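Local coordinates for uncharacterized protein (Helicobacter pylori, PDB 4O5J) that acts as the sialic acid-binding adhesin SabA, an outer-membrane protein whose extracellular domain probably attaches the bacterium to sialylated host glycans, at residues F84-A89 with Q348-N353; K211-W216 with T234-Q239; V220-S225 with L324-A329; G229-T234 with A313-Y318; K247-I252 with F305-S310. All coordinates share one frame; numbering follows the deposited sequence.

Contact 1. Residues F84-A89 with Q348-N353; sequences FNAVQA and QTIKNN
Asn-85 and Ile-350 meet where helix 82-101 packs antiparallel against the long helix 343-396, a pairing within the helical body of the adhesion domain. The segment axes approach to 9.5 Å and cross at -153°, with Ala-86 facing Ile-350. That spacing suits the small alanines on one side and the branched residues on the other.

The Asn-85 side chain can be followed outward. Its CB is directed at the opposite helix, and a first torsion of 171°, with CG opposite the backbone N, carries the amide into the gap. There CG lies 3.7 Å from Thr-349 CG2. OD1 receives a weak, long bond from a water that donates more firmly to Thr-349 OG1. The other branch, ND2, passes across Ile-350, 3.5 Å from CG1, and donates to a water at 2.8 Å. That water also has a weak bond from Asn-353 ND2. A further bond runs from Asn-85 ND2 to the carbonyl of Glu-346, on the same long helix, so asparagine suits the site by being short and able to donate from both N-H groups. Thr-349 is itself tied back along its helix, its OG1 bonded to Gln-345 O, while its methyl CG2 is left for Asn-85.

Beneath this partly exposed polar layer the contact becomes apolar. Ile-350, whose CG2 touches Phe-305 of helix 281-309, extends its other branch towards the alanines, and its CD1 lies 4.1 Å from Ala-86 CA and 4.2 Å from Ala-89 CB.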
# COMPACT_ATOMS: atom_id res chain seq x y z
N PHE A 84 2.18 1.79 -8.71
CA PHE A 84 3.39 1.14 -9.19
C PHE A 84 4.50 1.46 -8.21
O PHE A 84 5.32 0.59 -7.84
CB PHE A 84 3.79 1.65 -10.58
CG PHE A 84 5.05 1.02 -11.10
CD1 PHE A 84 5.01 -0.20 -11.82
CD2 PHE A 84 6.29 1.62 -10.88
CE1 PHE A 84 6.20 -0.79 -12.28
CE2 PHE A 84 7.46 1.06 -11.34
CZ PHE A 84 7.42 -0.16 -12.05
N ASN A 85 4.56 2.72 -7.79
CA ASN A 85 5.55 3.14 -6.82
C ASN A 85 5.36 2.35 -5.48
O ASN A 85 6.33 1.94 -4.84
CB ASN A 85 5.50 4.63 -6.58
CG ASN A 85 6.41 4.99 -5.39
OD1 ASN A 85 7.64 5.05 -5.51
ND2 ASN A 85 5.80 5.14 -4.20
N ALA A 86 4.10 2.16 -5.08
CA ALA A 86 3.82 1.38 -3.87
C ALA A 86 4.37 -0.05 -4.06
O ALA A 86 5.00 -0.61 -3.15
CB ALA A 86 2.32 1.35 -3.61
N VAL A 87 4.12 -0.66 -5.23
CA VAL A 87 4.65 -1.98 -5.50
C VAL A 87 6.18 -2.01 -5.36
O VAL A 87 6.73 -2.94 -4.75
CB VAL A 87 4.26 -2.46 -6.92
CG1 VAL A 87 4.98 -3.75 -7.27
CG2 VAL A 87 2.75 -2.64 -7.02
N GLN A 88 6.87 -1.03 -5.92
CA GLN A 88 8.31 -0.94 -5.79
C GLN A 88 8.74 -0.95 -4.32
O GLN A 88 9.67 -1.70 -3.93
CB GLN A 88 8.87 0.31 -6.47
CG GLN A 88 9.02 0.20 -7.98
CD GLN A 88 10.08 -0.84 -8.42
OE1 GLN A 88 10.74 -1.54 -7.61
NE2 GLN A 88 10.26 -0.94 -9.72
N ALA A 89 8.08 -0.15 -3.51
CA ALA A 89 8.41 -0.08 -2.06
C ALA A 89 8.21 -1.43 -1.39
O ALA A 89 9.09 -1.92 -0.66
CB ALA A 89 7.56 0.98 -1.35
N GLN A 348 8.29 7.62 1.06
CA GLN A 348 7.89 9.03 1.17
C GLN A 348 7.03 9.41 -0.02
O GLN A 348 6.09 10.18 0.08
CB GLN A 348 9.09 9.94 1.25
CG GLN A 348 9.88 9.77 2.56
CD GLN A 348 9.00 9.87 3.83
OE1 GLN A 348 8.29 10.86 4.03
NE2 GLN A 348 9.07 8.83 4.68
N THR A 349 7.37 8.86 -1.18
CA THR A 349 6.54 9.12 -2.38
C THR A 349 5.10 8.64 -2.19
O THR A 349 4.16 9.30 -2.68
CB THR A 349 7.17 8.49 -3.61
OG1 THR A 349 8.46 9.11 -3.83
CG2 THR A 349 6.31 8.63 -4.85
N ILE A 350 4.89 7.49 -1.54
CA ILE A 350 3.55 7.04 -1.23
C ILE A 350 2.85 8.10 -0.38
O ILE A 350 1.72 8.46 -0.64
CB ILE A 350 3.53 5.76 -0.42
CG1 ILE A 350 4.32 4.67 -1.11
CG2 ILE A 350 2.10 5.31 -0.26
CD1 ILE A 350 4.30 3.36 -0.32
N LYS A 351 3.54 8.57 0.64
CA LYS A 351 2.96 9.61 1.53
C LYS A 351 2.60 10.88 0.74
O LYS A 351 1.50 11.43 0.90
CB LYS A 351 3.95 9.96 2.64
CG LYS A 351 3.49 11.11 3.56
CD LYS A 351 4.59 11.49 4.55
CE LYS A 351 4.16 12.73 5.33
NZ LYS A 351 5.30 13.08 6.17
N ASN A 352 3.51 11.35 -0.12
CA ASN A 352 3.20 12.52 -0.96
C ASN A 352 2.08 12.29 -1.93
O ASN A 352 1.24 13.18 -2.11
CB ASN A 352 4.42 12.95 -1.73
CG ASN A 352 5.52 13.37 -0.80
OD1 ASN A 352 5.28 13.58 0.38
ND2 ASN A 352 6.74 13.48 -1.32
N ASN A 353 2.05 11.11 -2.58
CA ASN A 353 0.97 10.80 -3.52
C ASN A 353 -0.38 10.84 -2.81
O ASN A 353 -1.34 11.41 -3.30
CB ASN A 353 1.15 9.40 -4.08
CG ASN A 353 2.29 9.31 -5.04
OD1 ASN A 353 2.81 10.33 -5.52
ND2 ASN A 353 2.71 8.10 -5.33
O HOH W 1 3.08 5.81 -4.19
O HOH W 2 10.32 7.08 -5.23

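Contact 2. Residues K211-W216 with T234-Q239; sequences KTAMMW and TNYPTQ. With EDO (1,2-ethanediol), chain B.
Met-214 and Asn-235 form an antiparallel hydrogen-bonded pair, followed by the non-hydrogen-bonded pair of Met-215 with Thr-234, whose CA atoms are only 4.4 Å apart. Met-214 N donates to Asn-235 O at 2.8 Å, and Asn-235 N returns a longer bond to Met-214 O. Thr-234 CA adds a C-H...O contact to that same Met-214 oxygen.

On one face Met-215 and Thr-234 run alongside each other, with Met-215 CG 3.7 Å from Thr-234 OG1. The hydroxyl is bonded to Asn-135 O at the end of helix 130-135, which Met-215 also touches; threonine thus offers both a methyl for packing and a polar anchor. These pairs make a small two-stranded antiparallel sheet, its strands joined by a long irregular loop. On the other face Met-214 lays its CG 3.4 Å from Asn-235 O, then bends at chi3 (-66°), which brings CE over one face of the Trp-216 ring. Its SD is 4.3 Å from Pro-237 CG.

Past the sheet, Tyr-236 brings its ring back against residues 211-213. Ala-213 CB sits over one ring face, towards the rim, 4.0 Å from CD1, while Lys-211 C meets CE1 at the edge. Alanine is small enough to let the ring so near the backbone. The phenol OH makes a weak bond with Asn-141 N, in the loop closed by the Cys-136–Cys-142 disulfide. Asn-235 OD1 accepts from Tyr-236 N, in the carbonyl plane, and its ND2 donates to O1 of a 1,2-ethanediol at 3.2 Å.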
# COMPACT_ATOMS: atom_id res chain seq x y z
N LYS A 211 8.62 -22.86 11.37
CA LYS A 211 8.89 -22.67 12.80
C LYS A 211 10.38 -22.61 13.08
O LYS A 211 10.93 -23.42 13.80
CB LYS A 211 8.22 -23.73 13.61
CG LYS A 211 6.75 -23.56 13.56
CD LYS A 211 6.29 -23.18 14.94
CE LYS A 211 6.77 -24.19 16.02
NZ LYS A 211 6.11 -24.00 17.35
N THR A 212 11.04 -21.64 12.49
CA THR A 212 12.44 -21.38 12.69
C THR A 212 12.57 -19.94 13.19
O THR A 212 12.11 -19.01 12.52
CB THR A 212 13.20 -21.52 11.35
OG1 THR A 212 13.19 -22.94 10.99
CG2 THR A 212 14.66 -21.09 11.51
N ALA A 213 13.21 -19.76 14.33
CA ALA A 213 13.35 -18.38 14.90
C ALA A 213 14.52 -17.67 14.28
O ALA A 213 15.51 -18.32 13.92
CB ALA A 213 13.49 -18.50 16.43
N MET A 214 14.45 -16.35 14.15
CA MET A 214 15.59 -15.62 13.64
C MET A 214 16.43 -15.03 14.77
O MET A 214 15.89 -14.39 15.72
CB MET A 214 15.16 -14.55 12.59
CG MET A 214 14.21 -13.52 13.10
SD MET A 214 13.69 -12.34 11.80
CE MET A 214 15.22 -11.47 11.43
N MET A 215 17.75 -15.21 14.70
CA MET A 215 18.66 -14.69 15.71
C MET A 215 19.19 -13.32 15.25
O MET A 215 20.17 -13.25 14.47
CB MET A 215 19.82 -15.67 15.89
CG MET A 215 19.35 -17.04 16.38
SD MET A 215 20.70 -18.28 16.54
CE MET A 215 21.09 -18.59 14.80
N TRP A 216 18.57 -12.24 15.69
CA TRP A 216 18.99 -10.89 15.27
C TRP A 216 20.42 -10.57 15.64
O TRP A 216 21.05 -9.75 15.00
CB TRP A 216 18.07 -9.80 15.80
CG TRP A 216 16.75 -9.75 15.11
CD1 TRP A 216 15.69 -10.62 15.26
CD2 TRP A 216 16.29 -8.72 14.18
NE1 TRP A 216 14.62 -10.22 14.45
CE2 TRP A 216 14.95 -9.07 13.78
CE3 TRP A 216 16.87 -7.55 13.65
CZ2 TRP A 216 14.21 -8.28 12.91
CZ3 TRP A 216 16.16 -6.78 12.78
CH2 TRP A 216 14.84 -7.11 12.39
N THR A 234 16.02 -12.98 19.79
CA THR A 234 15.79 -14.15 18.97
C THR A 234 14.37 -14.57 19.07
O THR A 234 13.87 -14.80 20.15
CB THR A 234 16.66 -15.35 19.42
OG1 THR A 234 18.05 -15.05 19.18
CG2 THR A 234 16.26 -16.64 18.63
N ASN A 235 13.67 -14.69 17.94
CA ASN A 235 12.27 -15.09 17.99
C ASN A 235 11.74 -15.38 16.59
O ASN A 235 12.41 -15.01 15.60
CB ASN A 235 11.42 -14.00 18.66
CG ASN A 235 10.25 -14.60 19.44
OD1 ASN A 235 9.69 -15.64 19.09
ND2 ASN A 235 9.89 -13.93 20.53
N TYR A 236 10.58 -16.00 16.48
CA TYR A 236 10.01 -16.28 15.14
C TYR A 236 9.70 -14.96 14.46
O TYR A 236 9.32 -13.99 15.10
CB TYR A 236 8.74 -17.14 15.24
CG TYR A 236 9.00 -18.38 15.97
CD1 TYR A 236 9.71 -19.42 15.38
CD2 TYR A 236 8.58 -18.55 17.31
CE1 TYR A 236 9.96 -20.65 16.08
CE2 TYR A 236 8.86 -19.75 18.01
CZ TYR A 236 9.54 -20.77 17.35
OH TYR A 236 9.86 -21.91 18.02
N PRO A 237 9.85 -14.91 13.14
CA PRO A 237 9.59 -13.66 12.40
C PRO A 237 8.23 -13.05 12.71
O PRO A 237 8.09 -11.83 12.68
CB PRO A 237 9.67 -14.11 10.93
CG PRO A 237 10.66 -15.23 10.98
CD PRO A 237 10.42 -15.98 12.29
N THR A 238 7.22 -13.90 12.97
CA THR A 238 5.86 -13.44 13.22
C THR A 238 5.78 -12.67 14.57
O THR A 238 4.74 -12.15 14.91
CB THR A 238 4.86 -14.58 13.27
OG1 THR A 238 5.43 -15.62 14.01
CG2 THR A 238 4.61 -15.12 11.80
N GLN A 239 6.88 -12.60 15.30
CA GLN A 239 6.93 -11.79 16.54
C GLN A 239 7.50 -10.42 16.27
O GLN A 239 7.59 -9.63 17.17
CB GLN A 239 7.77 -12.46 17.62
CG GLN A 239 7.25 -13.81 18.10
CD GLN A 239 5.79 -13.76 18.36
OE1 GLN A 239 5.36 -13.28 19.39
NE2 GLN A 239 5.00 -14.24 17.39
C1 EDO B . 9.79 -10.08 20.21
O1 EDO B . 10.88 -10.92 20.61
C2 EDO B . 10.14 -8.60 20.43
O2 EDO B . 9.61 -7.78 19.36

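Contact 3. Residues V220-S225 with L324-A329; sequences VISGVS and LKIPNA
Val-220 and Ile-326 set their branches obliquely across one another, Val-220 CG1 lying 4.1 Å from Ile-326 CG1, where two loop segments run in roughly opposing directions, partly buried. Ile-326 manages this by holding CG1 in the crowded position between its backbone N and carbonyl carbon (chi1 58°), which also leaves that atom 3.7 Å from Val-220 O. The next pair meets differently: Ile-221 and Leu-324 lie crosswise, with the methyl CG2 of the isoleucine 3.9 Å from Leu-324 CB. The other branch of Ile-221 lies over the backbone of Lys-325, CG1 to CA. Beta-branched residues favour extended backbone, and here the two arms of Ile-221 also reach two different neighbours.

Beneath these pairs a single direct backbone bond joins the segments. Ile-326 N donates to Val-220 O at 3.1 Å, close to straight. Two waters lengthen the connection on either side of it: one accepts from Val-220 N and donates to Ile-326 O, and the other links Ser-222 N to Leu-324 O in the same way. The turn that follows is held from within, Ser-225 OG accepting from Ile-221 N at 2.8 Å.

Lys-325 leads its extended chain away from this pairing. Four carbonyls, of Ser-99, Leu-100, Ala-102 and Tyr-105, gather within bonding geometry of its NZ, so at least one of the three protons must be shared; the setting would favour a positive charge at the C-terminal end of helix 82-101. On the opposite segment, Ile-221 and Val-224 rest on Tyr-318, so the paired loops join helix 82-101 to helix 313-320.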
# COMPACT_ATOMS: atom_id res chain seq x y z
N VAL A 220 25.19 -8.20 11.65
CA VAL A 220 26.20 -7.20 11.93
C VAL A 220 26.14 -6.10 10.89
O VAL A 220 26.43 -6.32 9.71
CB VAL A 220 27.61 -7.80 11.90
CG1 VAL A 220 28.67 -6.72 12.33
CG2 VAL A 220 27.69 -9.04 12.84
N ILE A 221 25.77 -4.91 11.34
CA ILE A 221 25.80 -3.75 10.48
C ILE A 221 26.51 -2.63 11.21
O ILE A 221 26.01 -2.18 12.26
CB ILE A 221 24.39 -3.28 10.14
CG1 ILE A 221 23.60 -4.43 9.42
CG2 ILE A 221 24.41 -1.98 9.29
CD1 ILE A 221 22.12 -4.10 9.20
N SER A 222 27.66 -2.18 10.70
CA SER A 222 28.44 -1.14 11.35
C SER A 222 27.64 0.12 11.55
O SER A 222 26.97 0.59 10.66
CB SER A 222 29.66 -0.79 10.52
OG SER A 222 30.55 -1.86 10.66
N GLY A 223 27.69 0.66 12.76
CA GLY A 223 27.02 1.91 13.07
C GLY A 223 25.56 1.64 13.41
O GLY A 223 24.80 2.54 13.65
N VAL A 224 25.16 0.39 13.40
CA VAL A 224 23.82 0.06 13.74
C VAL A 224 23.75 -1.05 14.79
O VAL A 224 23.16 -0.86 15.85
CB VAL A 224 23.05 -0.37 12.48
CG1 VAL A 224 21.70 -0.98 12.87
CG2 VAL A 224 22.91 0.81 11.51
N SER A 225 24.35 -2.22 14.52
CA SER A 225 24.25 -3.33 15.45
C SER A 225 25.24 -3.16 16.59
O SER A 225 25.15 -3.87 17.61
CB SER A 225 24.53 -4.67 14.75
OG SER A 225 25.82 -4.63 14.16
N LEU A 324 24.17 -3.24 4.01
CA LEU A 324 25.47 -3.09 4.66
C LEU A 324 25.78 -4.30 5.55
O LEU A 324 26.83 -4.35 6.18
CB LEU A 324 25.52 -1.80 5.52
CG LEU A 324 25.50 -0.57 4.62
CD1 LEU A 324 25.22 0.67 5.45
CD2 LEU A 324 26.81 -0.43 3.84
N LYS A 325 24.88 -5.25 5.61
CA LYS A 325 25.10 -6.44 6.43
C LYS A 325 26.37 -7.15 6.03
O LYS A 325 26.61 -7.36 4.85
CB LYS A 325 23.91 -7.35 6.34
CG LYS A 325 23.92 -8.54 7.25
CD LYS A 325 22.57 -9.27 7.06
CE LYS A 325 22.70 -10.69 7.59
NZ LYS A 325 21.54 -11.52 7.22
N ILE A 326 27.25 -7.47 6.99
CA ILE A 326 28.46 -8.20 6.65
C ILE A 326 28.52 -9.49 7.40
O ILE A 326 28.06 -9.57 8.53
CB ILE A 326 29.72 -7.41 6.92
CG1 ILE A 326 29.81 -7.00 8.37
CG2 ILE A 326 29.81 -6.18 5.91
CD1 ILE A 326 30.48 -5.63 8.63
N PRO A 327 29.03 -10.53 6.74
CA PRO A 327 28.99 -11.81 7.44
C PRO A 327 30.04 -11.89 8.50
O PRO A 327 31.03 -11.22 8.45
CB PRO A 327 29.23 -12.86 6.31
CG PRO A 327 29.87 -12.12 5.20
CD PRO A 327 29.50 -10.65 5.35
N ASN A 328 29.79 -12.69 9.49
CA ASN A 328 30.74 -12.89 10.55
C ASN A 328 31.84 -13.99 10.25
O ASN A 328 32.77 -14.16 11.01
CB ASN A 328 29.91 -13.19 11.80
CG ASN A 328 30.72 -13.15 13.04
OD1 ASN A 328 31.43 -14.11 13.38
ND2 ASN A 328 30.63 -12.05 13.74
N ALA A 329 31.72 -14.72 9.13
CA ALA A 329 32.66 -15.80 8.72
C ALA A 329 32.41 -16.09 7.21
O ALA A 329 31.25 -15.93 6.72
CB ALA A 329 32.50 -17.09 9.57
O HOH W 3 25.55 -10.28 9.64
O HOH W 4 28.35 -2.74 7.95

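Contact 4. Residues G229-T234 with A313-Y318; sequences GAITST and AEQYKY
The long loop between strands 214-215 and 234-235 is pinned to the short helix 313-320 by Ile-231, which lies across its first two turns, and by Tyr-318. Ile-231 carries most of the apolar packing: its CG1 is 3.6 Å from Glu-314 CG, and its CD1 reaches Gln-315 CG at the same distance, lying crosswise to that side chain. It passes Tyr-318 head to tail, its CG1 3.9 Å from CE2 of the ring. A long, slender branch suits this groove between three side chains. The amide of Gln-315 has its own partner, OE1 accepting from Val-242 N.

Gly-229 begins the approach with a positive phi (81°). There a side chain would jam against the preceding carbonyl O, and a CB would point at Glu-314, so glycine suits the place. Gly-229 O and Glu-314 OE2, both acceptors, come within 3.3 Å without bonding, and the placing of this carboxylate is doubtful.

Tyr-318 supplies the polar anchor. Trp-216 meets its ring edge-to-face, and its hydroxyl stands at the loop backbone, with Ala-230 CA near the ring edge. Ile-231 N donates to Tyr-318 OH at 2.9 Å, and a water in the ring plane lies 2.7 Å from that OH.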
# COMPACT_ATOMS: atom_id res chain seq x y z
N GLY A 229 20.22 0.77 20.98
CA GLY A 229 19.09 0.49 20.09
C GLY A 229 19.28 -0.80 19.30
O GLY A 229 18.29 -1.32 18.77
N ALA A 230 20.50 -1.33 19.23
CA ALA A 230 20.75 -2.58 18.42
C ALA A 230 19.76 -3.63 18.74
O ALA A 230 19.39 -3.81 19.90
CB ALA A 230 22.15 -3.12 18.72
N ILE A 231 19.31 -4.39 17.73
CA ILE A 231 18.37 -5.51 18.00
C ILE A 231 19.13 -6.81 18.07
O ILE A 231 19.87 -7.18 17.13
CB ILE A 231 17.30 -5.58 16.93
CG1 ILE A 231 16.59 -4.23 16.83
CG2 ILE A 231 16.35 -6.73 17.23
CD1 ILE A 231 15.67 -4.11 15.65
N THR A 232 18.98 -7.52 19.21
CA THR A 232 19.81 -8.68 19.53
C THR A 232 18.96 -9.86 19.99
O THR A 232 19.47 -10.88 20.43
CB THR A 232 20.83 -8.36 20.67
OG1 THR A 232 20.08 -8.17 21.88
CG2 THR A 232 21.64 -7.12 20.37
N SER A 233 17.64 -9.69 19.96
CA SER A 233 16.75 -10.72 20.44
C SER A 233 16.61 -11.88 19.38
O SER A 233 17.03 -11.77 18.23
CB SER A 233 15.38 -10.15 20.70
OG SER A 233 14.80 -9.61 19.53
N THR A 234 16.02 -12.98 19.79
CA THR A 234 15.79 -14.15 18.97
C THR A 234 14.37 -14.57 19.07
O THR A 234 13.87 -14.80 20.15
CB THR A 234 16.66 -15.35 19.42
OG1 THR A 234 18.05 -15.05 19.18
CG2 THR A 234 16.26 -16.64 18.63
N ALA A 313 11.10 2.14 14.66
CA ALA A 313 12.21 2.89 14.09
C ALA A 313 13.49 2.08 13.97
O ALA A 313 14.19 2.20 12.97
CB ALA A 313 12.48 4.26 14.92
N GLU A 314 13.84 1.32 14.99
CA GLU A 314 15.08 0.59 14.96
C GLU A 314 14.99 -0.57 13.94
O GLU A 314 15.98 -0.88 13.28
CB GLU A 314 15.36 0.02 16.35
CG GLU A 314 16.70 -0.69 16.41
CD GLU A 314 17.92 0.23 16.24
OE1 GLU A 314 17.80 1.43 16.62
OE2 GLU A 314 18.99 -0.24 15.77
N GLN A 315 13.84 -1.21 13.85
CA GLN A 315 13.66 -2.29 12.86
C GLN A 315 13.71 -1.70 11.45
O GLN A 315 14.31 -2.29 10.56
CB GLN A 315 12.35 -3.04 13.08
CG GLN A 315 12.37 -3.83 14.37
CD GLN A 315 11.03 -4.48 14.63
OE1 GLN A 315 10.20 -4.59 13.73
NE2 GLN A 315 10.81 -4.93 15.87
N TYR A 316 13.13 -0.53 11.26
CA TYR A 316 13.14 0.11 9.96
C TYR A 316 14.59 0.45 9.60
O TYR A 316 15.00 0.28 8.43
CB TYR A 316 12.25 1.36 9.97
CG TYR A 316 12.13 2.03 8.63
CD1 TYR A 316 11.40 1.42 7.60
CD2 TYR A 316 12.77 3.24 8.32
CE1 TYR A 316 11.29 1.98 6.35
CE2 TYR A 316 12.65 3.81 7.02
CZ TYR A 316 11.91 3.18 6.06
OH TYR A 316 11.75 3.72 4.79
N LYS A 317 15.36 0.93 10.60
CA LYS A 317 16.76 1.29 10.33
C LYS A 317 17.52 0.06 9.82
O LYS A 317 18.33 0.17 8.91
CB LYS A 317 17.43 1.89 11.60
CG LYS A 317 18.89 2.24 11.46
CD LYS A 317 19.17 3.27 10.35
CE LYS A 317 18.56 4.66 10.60
NZ LYS A 317 18.60 5.64 9.43
N TYR A 318 17.31 -1.11 10.42
CA TYR A 318 17.97 -2.36 9.98
C TYR A 318 17.56 -2.66 8.52
O TYR A 318 18.40 -2.94 7.69
CB TYR A 318 17.57 -3.54 10.85
CG TYR A 318 18.44 -3.79 12.01
CD1 TYR A 318 19.31 -4.89 12.03
CD2 TYR A 318 18.44 -2.93 13.15
CE1 TYR A 318 20.11 -5.15 13.12
CE2 TYR A 318 19.28 -3.23 14.25
CZ TYR A 318 20.10 -4.31 14.22
OH TYR A 318 20.96 -4.59 15.30
O HOH W 5 22.09 -7.03 15.41

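Contact 5. Residues K247-I252 with F305-S310; sequences KAMIPI and FNLFNS
Leu-307 packs into a hollow lined by Ala-248, Met-249 and Ile-252, where helices 241-268 and 281-309 lie almost exactly antiparallel, at 178°, as neighbours in the helical bundle of the domain. The segment axes are 9.9 Å apart, and the interface is wholly apolar across the two segments.

The hollow has unequal walls. Ala-248 forms the low one, its CB 4.2 Å from Leu-307 CD1, and so leaves room for the branched tip. Met-249 forms another wall with its CG, 3.7 Å from that same CD1. Ile-252 closes a further side, the two residues reaching towards each other tip to tip, Ile-252 CD1 3.6 Å from Leu-307 CD1. A leucine suits the position because the CD1 arm of its fork reaches all three residues. Its backbone is held too, Leu-307 O accepting from Asn-245 ND2 one turn earlier on the facing helix.

Met-249 in turn is a projection that fills the space between Leu-307 and Phe-308. Its chain is extended beyond CG (chi3 -173°), which takes it past Leu-307 head to tail and sets CE 3.7 Å from Leu-307 CB. Its sulfur makes a Met-aromatic contact, with SD 4.0 Å from the Phe-308 ring centroid and tilted from the normal. Methionine is long and unbranched enough to span this gap. The aromatic ring also touches Ala-89 and Ser-93 of helix 82-101 and Val-347 of helix 343-396, so four helices converge here. Met-249 CE makes the CH-pi contact over the middle of the ring, 3.4 Å from the Phe-308 centroid and 6° off the normal.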
# COMPACT_ATOMS: atom_id res chain seq x y z
N LYS A 247 4.42 -8.19 5.49
CA LYS A 247 3.58 -9.28 5.02
C LYS A 247 2.17 -8.81 4.76
O LYS A 247 1.54 -9.20 3.77
CB LYS A 247 3.61 -10.46 6.02
CG LYS A 247 2.85 -11.67 5.49
CD LYS A 247 3.08 -12.87 6.43
CE LYS A 247 2.43 -14.15 5.95
NZ LYS A 247 0.98 -14.00 5.93
N ALA A 248 1.66 -7.93 5.62
CA ALA A 248 0.27 -7.47 5.46
C ALA A 248 0.10 -6.57 4.23
O ALA A 248 -1.00 -6.46 3.67
CB ALA A 248 -0.21 -6.75 6.74
N MET A 249 1.17 -5.90 3.81
CA MET A 249 1.09 -4.97 2.68
C MET A 249 0.77 -5.73 1.36
O MET A 249 0.10 -5.17 0.46
CB MET A 249 2.41 -4.29 2.46
CG MET A 249 2.80 -3.39 3.61
SD MET A 249 4.51 -2.84 3.33
CE MET A 249 4.90 -1.96 4.89
N ILE A 250 1.18 -6.98 1.27
CA ILE A 250 1.08 -7.68 -0.06
C ILE A 250 -0.38 -7.87 -0.53
O ILE A 250 -0.76 -7.38 -1.60
CB ILE A 250 1.89 -8.96 -0.08
CG1 ILE A 250 3.35 -8.61 0.22
CG2 ILE A 250 1.76 -9.72 -1.43
CD1 ILE A 250 4.15 -9.74 0.79
N PRO A 251 -1.23 -8.54 0.28
CA PRO A 251 -2.62 -8.71 -0.14
C PRO A 251 -3.31 -7.37 -0.34
O PRO A 251 -4.13 -7.25 -1.24
CB PRO A 251 -3.28 -9.45 1.03
CG PRO A 251 -2.17 -10.07 1.77
CD PRO A 251 -0.99 -9.15 1.59
N ILE A 252 -2.97 -6.38 0.48
CA ILE A 252 -3.56 -5.05 0.32
C ILE A 252 -3.19 -4.48 -1.05
O ILE A 252 -4.03 -3.94 -1.78
CB ILE A 252 -3.12 -4.06 1.42
CG1 ILE A 252 -3.72 -4.46 2.76
CG2 ILE A 252 -3.52 -2.64 1.09
CD1 ILE A 252 -3.16 -3.64 3.96
N PHE A 305 1.36 2.98 3.42
CA PHE A 305 2.19 3.96 4.07
C PHE A 305 2.11 3.78 5.60
O PHE A 305 3.15 3.72 6.29
CB PHE A 305 1.87 5.40 3.67
CG PHE A 305 2.63 6.40 4.53
CD1 PHE A 305 4.01 6.57 4.36
CD2 PHE A 305 2.02 7.06 5.56
CE1 PHE A 305 4.73 7.45 5.16
CE2 PHE A 305 2.74 7.96 6.37
CZ PHE A 305 4.10 8.15 6.18
N ASN A 306 0.90 3.65 6.13
CA ASN A 306 0.70 3.46 7.57
C ASN A 306 1.39 2.22 8.07
O ASN A 306 1.93 2.22 9.20
CB ASN A 306 -0.80 3.44 7.92
CG ASN A 306 -1.43 4.84 7.81
OD1 ASN A 306 -0.71 5.84 7.73
ND2 ASN A 306 -2.79 4.92 7.83
N LEU A 307 1.41 1.15 7.25
CA LEU A 307 2.08 -0.08 7.67
C LEU A 307 3.60 0.13 7.75
O LEU A 307 4.25 -0.43 8.62
CB LEU A 307 1.75 -1.26 6.72
CG LEU A 307 0.33 -1.86 6.95
CD1 LEU A 307 -0.16 -2.70 5.76
CD2 LEU A 307 0.34 -2.64 8.25
N PHE A 308 4.16 0.95 6.88
CA PHE A 308 5.58 1.25 6.93
C PHE A 308 5.85 2.15 8.16
O PHE A 308 6.83 1.98 8.85
CB PHE A 308 6.03 2.04 5.72
CG PHE A 308 6.44 1.18 4.55
CD1 PHE A 308 7.63 0.44 4.62
CD2 PHE A 308 5.67 1.11 3.40
CE1 PHE A 308 8.03 -0.38 3.59
CE2 PHE A 308 6.09 0.32 2.34
CZ PHE A 308 7.27 -0.44 2.43
N ASN A 309 4.94 3.07 8.43
CA ASN A 309 5.16 4.09 9.48
C ASN A 309 4.95 3.46 10.87
O ASN A 309 5.42 3.97 11.80
CB ASN A 309 4.20 5.22 9.19
CG ASN A 309 4.52 6.43 9.97
OD1 ASN A 309 5.31 7.26 9.52
ND2 ASN A 309 3.95 6.54 11.18
N SER A 310 4.31 2.29 10.97
CA SER A 310 4.03 1.59 12.19
C SER A 310 5.19 0.65 12.52
O SER A 310 5.13 -0.06 13.52
CB SER A 310 2.81 0.66 12.00
OG SER A 310 1.73 1.36 11.94

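How the contacts relate
From the N terminus, helix 82-101 opens contact 1, which closes only at helix 343-396 and so encloses all the others. Contacts 2, 3 and 4 open in turn along 211-234. Contact 2 closes first, at 234-239, sharing Thr-234 with contact 4 and crossing both contacts 3 and 4. Contact 5 then opens and closes between helices 241-268 and 281-309, inside contact 4, which itself lies within contact 3. Contacts 1 and 5 touch through Phe-305 and Phe-308 and join the central helices. Trp-216, Ser-225 and Tyr-318 bring contacts 2, 3 and 4 together at one end, linking the small sheet and its loop to helix 313-320.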